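Local coordinates for endoribonuclease ToxN (Bacillus thuringiensis, PDB 4ATO), which cleaves RNA as the toxic endoribonuclease of a type III toxin-antitoxin system and is held inactive in complex with repeats of the ToxI RNA pseudoknot, at residues E97-I100 with A101-T104; K134-K137 with D138-Q142. All coordinates share one frame; numbering follows the deposited sequence.

Contact 1: residues E97-I100 with A101-T104; sequences EIDI and AEKT. With nucleotides of chain B.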
loop_
_atom_site.group_PDB
_atom_site.type_symbol
_atom_site.label_atom_id
_atom_site.label_comp_id
_atom_site.label_asym_id
_atom_site.label_seq_id
_atom_site.Cartn_x
_atom_site.Cartn_y
_atom_site.Cartn_z
ATOM N N GLU A 97 17.847 -21.205 -23.337
ATOM C CA GLU A 97 17.483 -20.694 -22.024
ATOM C C GLU A 97 18.742 -20.533 -21.170
ATOM O O GLU A 97 19.642 -21.362 -21.223
ATOM C CB GLU A 97 16.490 -21.658 -21.373
ATOM C CG GLU A 97 16.418 -21.597 -19.860
ATOM C CD GLU A 97 15.372 -20.625 -19.363
ATOM O OE1 GLU A 97 15.709 -19.432 -19.196
ATOM O OE2 GLU A 97 14.218 -21.055 -19.136
ATOM N N ILE A 98 18.818 -19.456 -20.396
ATOM C CA ILE A 98 19.960 -19.249 -19.505
ATOM C C ILE A 98 19.702 -19.775 -18.095
ATOM O O ILE A 98 18.737 -19.385 -17.436
ATOM C CB ILE A 98 20.356 -17.771 -19.412
ATOM C CG1 ILE A 98 20.919 -17.290 -20.745
ATOM C CG2 ILE A 98 21.388 -17.560 -18.313
ATOM C CD1 ILE A 98 21.205 -15.816 -20.771
ATOM N N ASP A 99 20.576 -20.670 -17.648
ATOM C CA ASP A 99 20.536 -21.217 -16.303
ATOM C C ASP A 99 21.449 -20.350 -15.439
ATOM O O ASP A 99 22.672 -20.463 -15.506
ATOM C CB ASP A 99 21.042 -22.663 -16.334
ATOM C CG ASP A 99 20.932 -23.372 -14.984
ATOM O OD1 ASP A 99 20.721 -22.718 -13.946
ATOM O OD2 ASP A 99 21.073 -24.610 -14.965
ATOM N N ILE A 100 20.849 -19.491 -14.623
ATOM C CA ILE A 100 21.609 -18.532 -13.830
ATOM C C ILE A 100 22.555 -19.224 -12.837
ATOM O O ILE A 100 23.679 -18.762 -12.615
ATOM C CB ILE A 100 20.660 -17.513 -13.123
ATOM C CG1 ILE A 100 19.913 -16.683 -14.181
ATOM C CG2 ILE A 100 21.431 -16.634 -12.137
ATOM C CD1 ILE A 100 19.020 -15.574 -13.640
ATOM N N ALA A 101 22.108 -20.342 -12.271
ATOM C CA ALA A 101 22.938 -21.128 -11.352
ATOM C C ALA A 101 24.171 -21.667 -12.067
ATOM O O ALA A 101 25.280 -21.646 -11.528
ATOM C CB ALA A 101 22.134 -22.271 -10.760
ATOM N N GLU A 102 23.968 -22.143 -13.288
ATOM C CA GLU A 102 25.066 -22.607 -14.121
ATOM C C GLU A 102 26.038 -21.467 -14.438
ATOM O O GLU A 102 27.248 -21.597 -14.239
ATOM C CB GLU A 102 24.518 -23.220 -15.406
ATOM C CG GLU A 102 25.552 -23.459 -16.489
ATOM C CD GLU A 102 24.968 -24.163 -17.704
ATOM O OE1 GLU A 102 23.904 -24.809 -17.565
ATOM O OE2 GLU A 102 25.570 -24.068 -18.796
ATOM N N LYS A 103 25.502 -20.352 -14.925
ATOM C CA LYS A 103 26.323 -19.195 -15.271
ATOM C C LYS A 103 27.088 -18.681 -14.059
ATOM O O LYS A 103 28.217 -18.199 -14.183
ATOM C CB LYS A 103 25.469 -18.066 -15.862
ATOM C CG LYS A 103 24.946 -18.343 -17.264
ATOM C CD LYS A 103 25.927 -17.903 -18.350
ATOM C CE LYS A 103 25.427 -18.318 -19.738
ATOM N NZ LYS A 103 25.803 -17.358 -20.822
ATOM N N THR A 104 26.468 -18.779 -12.887
ATOM C CA THR A 104 27.116 -18.337 -11.657
ATOM C C THR A 104 28.289 -19.253 -11.282
ATOM O O THR A 104 29.291 -18.798 -10.727
ATOM C CB THR A 104 26.109 -18.209 -10.501
ATOM O OG1 THR A 104 25.130 -17.216 -10.838
ATOM C CG2 THR A 104 26.809 -17.791 -9.215
ATOM P P U B 10 11.113 -17.993 -8.963
ATOM O OP1 U B 10 10.904 -16.657 -9.571
ATOM O OP2 U B 10 10.172 -19.089 -9.307
ATOM O "O5'" U B 10 12.601 -18.476 -9.203
ATOM C "C5'" U B 10 13.086 -18.713 -10.518
ATOM C "C4'" U B 10 14.408 -19.439 -10.500
ATOM O "O4'" U B 10 14.852 -19.636 -11.869
ATOM C "C3'" U B 10 15.545 -18.702 -9.793
ATOM O "O3'" U B 10 16.467 -19.659 -9.252
ATOM C "C2'" U B 10 16.210 -17.963 -10.944
ATOM O "O2'" U B 10 17.545 -17.590 -10.704
ATOM C "C1'" U B 10 16.098 -18.997 -12.064
ATOM N N1 U B 10 16.107 -18.428 -13.419
ATOM C C2 U B 10 17.109 -18.845 -14.276
ATOM O O2 U B 10 17.972 -19.633 -13.953
ATOM N N3 U B 10 17.064 -18.321 -15.542
ATOM C C4 U B 10 16.137 -17.413 -16.017
ATOM O O4 U B 10 16.239 -17.015 -17.180
ATOM C C5 U B 10 15.124 -17.030 -15.070
ATOM C C6 U B 10 15.134 -17.542 -13.834
HETATM O O HOH W 1 19.310 -21.848 -12.085
#
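Asp99 OD1 gathers three donors at the start of helix 100-106. Two are backbone amides: Glu102 N reaches it on a straight but long and weak bond, and Ala101 N lies 3.2 Å from Asp99 OD1 at a poor angle of 122°, weak as well. The third is a water, 2.5 Å from Asp99 OD1, which also accepts from Ala101 N and donates to O2 of U10 of chain B. With CG anti to the backbone N (chi1 -175°), the carboxylate is carried forward over the first turn, and CB of Glu102 packs against Asp99 CG at 3.6 Å. This is an N-cap, an aspartate side chain meeting amides that have no earlier helical carbonyl to bond; the helix end would probably favour its negative charge. The Glu102 carboxylate brings a like charge close, its plane turned 63° away and Glu102 OE1 3.8 Å from Asp99 OD2.

The cap also meets a base of the RNA. N3 of U10 of chain B donates to Ile98 O at 2.7 Å, and Ile100 N donates to O2 of the same chain B nucleotide at 3.0 Å, both nearly straight, a pattern consistent with recognition of the uracil imide edge by main chain on the two sides of Asp99. Ile100 lays CG1 and CD1 against C2 of that base and also packs on Leu115 and Tyr118 of helix 108-139 and on Phe9 of strand 9-12. One turn on, Thr104 N and Thr104 OG1 reach Ile100 O from opposite faces of the carbonyl plane, each at 2.8 Å.

Contact 2: residues K134-K137 with D138-Q142; sequences KVYK and DVTVQ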
loop_
_atom_site.group_PDB
_atom_site.type_symbol
_atom_site.label_atom_id
_atom_site.label_comp_id
_atom_site.label_asym_id
_atom_site.label_seq_id
_atom_site.Cartn_x
_atom_site.Cartn_y
_atom_site.Cartn_z
ATOM N N LYS A 134 2.407 -1.396 -26.485
ATOM C CA LYS A 134 2.210 -0.044 -27.003
ATOM C C LYS A 134 3.084 0.201 -28.222
ATOM O O LYS A 134 2.591 0.704 -29.238
ATOM C CB LYS A 134 2.474 1.033 -25.936
ATOM C CG LYS A 134 1.405 1.124 -24.863
ATOM C CD LYS A 134 1.754 2.195 -23.830
ATOM C CE LYS A 134 0.876 2.101 -22.582
ATOM N NZ LYS A 134 -0.588 2.088 -22.856
ATOM N N VAL A 135 4.372 -0.148 -28.144
ATOM C CA VAL A 135 5.228 0.158 -29.296
ATOM C C VAL A 135 4.990 -0.749 -30.501
ATOM O O VAL A 135 5.007 -0.278 -31.636
ATOM C CB VAL A 135 6.746 0.334 -28.971
ATOM C CG1 VAL A 135 6.996 0.431 -27.491
ATOM C CG2 VAL A 135 7.608 -0.737 -29.643
ATOM N N TYR A 136 4.740 -2.034 -30.261
ATOM C CA TYR A 136 4.440 -2.943 -31.360
ATOM C C TYR A 136 3.221 -2.448 -32.138
ATOM O O TYR A 136 3.227 -2.430 -33.362
ATOM C CB TYR A 136 4.169 -4.356 -30.856
ATOM C CG TYR A 136 3.894 -5.336 -31.983
ATOM C CD1 TYR A 136 4.934 -6.018 -32.589
ATOM C CD2 TYR A 136 2.596 -5.577 -32.436
ATOM C CE1 TYR A 136 4.707 -6.911 -33.608
ATOM C CE2 TYR A 136 2.359 -6.470 -33.471
ATOM C CZ TYR A 136 3.425 -7.136 -34.050
ATOM O OH TYR A 136 3.229 -8.040 -35.072
ATOM N N LYS A 137 2.180 -2.057 -31.411
ATOM C CA LYS A 137 0.971 -1.527 -32.033
ATOM C C LYS A 137 1.292 -0.306 -32.889
ATOM O O LYS A 137 0.916 -0.242 -34.061
ATOM C CB LYS A 137 -0.063 -1.147 -30.969
ATOM C CG LYS A 137 -1.429 -1.795 -31.148
ATOM C CD LYS A 137 -1.370 -3.303 -30.898
ATOM C CE LYS A 137 -2.750 -3.957 -31.003
ATOM N NZ LYS A 137 -3.336 -3.862 -32.376
ATOM N N ASP A 138 1.996 0.660 -32.304
ATOM C CA ASP A 138 2.291 1.903 -33.018
ATOM C C ASP A 138 3.248 1.743 -34.195
ATOM O O ASP A 138 3.120 2.443 -35.202
ATOM C CB ASP A 138 2.800 2.976 -32.062
ATOM C CG ASP A 138 1.688 3.846 -31.531
ATOM O OD1 ASP A 138 0.546 3.704 -32.016
ATOM O OD2 ASP A 138 1.952 4.675 -30.643
ATOM N N VAL A 139 4.211 0.838 -34.077
ATOM C CA VAL A 139 5.162 0.638 -35.161
ATOM C C VAL A 139 4.463 -0.006 -36.359
ATOM O O VAL A 139 4.760 0.322 -37.510
ATOM C CB VAL A 139 6.399 -0.181 -34.711
ATOM C CG1 VAL A 139 7.170 -0.731 -35.915
ATOM C CG2 VAL A 139 7.312 0.681 -33.851
ATOM N N THR A 140 3.512 -0.892 -36.075
ATOM C CA THR A 140 2.831 -1.661 -37.112
ATOM C C THR A 140 1.519 -1.042 -37.610
ATOM O O THR A 140 0.733 -1.724 -38.267
ATOM C CB THR A 140 2.515 -3.109 -36.636
ATOM O OG1 THR A 140 1.530 -3.077 -35.594
ATOM C CG2 THR A 140 3.765 -3.819 -36.135
ATOM N N VAL A 141 1.250 0.205 -37.283
ATOM C CA VAL A 141 0.030 0.806 -37.765
ATOM C C VAL A 141 0.222 1.113 -39.215
ATOM O O VAL A 141 1.321 1.094 -39.717
ATOM C CB VAL A 141 -0.308 2.154 -37.114
ATOM C CG1 VAL A 141 -0.664 2.009 -35.663
ATOM C CG2 VAL A 141 0.789 3.165 -37.339
ATOM N N GLN A 142 -0.880 1.407 -39.876
ATOM C CA GLN A 142 -0.856 2.073 -41.154
ATOM C C GLN A 142 -2.109 2.895 -41.304
ATOM O O GLN A 142 -3.077 2.684 -40.604
ATOM C CB GLN A 142 -0.696 1.086 -42.298
ATOM C CG GLN A 142 -1.383 -0.246 -42.107
ATOM C CD GLN A 142 -1.133 -1.174 -43.273
ATOM O OE1 GLN A 142 -1.803 -1.093 -44.301
ATOM N NE2 GLN A 142 -0.153 -2.047 -43.128
#
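A chi1 of 68° sets Thr140 OG1 between its own backbone N and carbonyl carbon and places CG2 anti to that carbon, over Tyr136, whose ring, with CG anti to the backbone N (chi1 -178°), leans outward and forward to meet it. The methyl thereby sits over the middle of the ring face, with Thr140 CG2 4.0 Å from the Tyr136 ring centroid and only 11° off its normal, a CH-pi contact. The same rotation lets the hydroxyl bond back to the main chain: Thr140 OG1 lies 2.9 Å from Tyr136 O. That carbonyl also accepts from Thr140 N at 3.1 Å, the two donors arriving from opposite faces of its plane.

Thr140 is the first residue to leave helical backbone angles, so these bonds mark the C-terminal end of helix 108-139. Just before it, Val139 N donates to Val135 O at 2.8 Å, and both valines face Phe159 and Cys156. Beyond it, Val141 CG1 comes to 3.2 Å from Lys137 O.

At its far end the tyrosine hydroxyl is hydrogen-bonded to Glu163 and Asn47, while Asp138 OD1 takes a bond from Gln149 of helix 147-155. Held at face and hydroxyl, the Tyr136 ring is probably restricted in both tilt and position, and Tyr136 O, in the last turn, gains a second donor from the threonine hydroxyl, whereas the bond from Thr140 N to Lys137 O is weak.

How the contacts relate
Contacts 1 and 2 illustrate the two ends of helical structure in one toxin: 97-104 opens helix 100-106 with an aspartate cap, and 134-142 closes helix 108-139, which follows it directly in the chain. They lie on opposite sides of the chain's centre, their centres about 34 Å apart and their nearest atoms about 22 Å apart, without touching. The long helix is what joins them, since Ile98 and Ile100 pack against its early part. Both also meet RNA, by different means. Contact 1 hydrogen-bonds a uracil through backbone groups, whereas Lys134 in contact 2 forms a salt bridge with a phosphate.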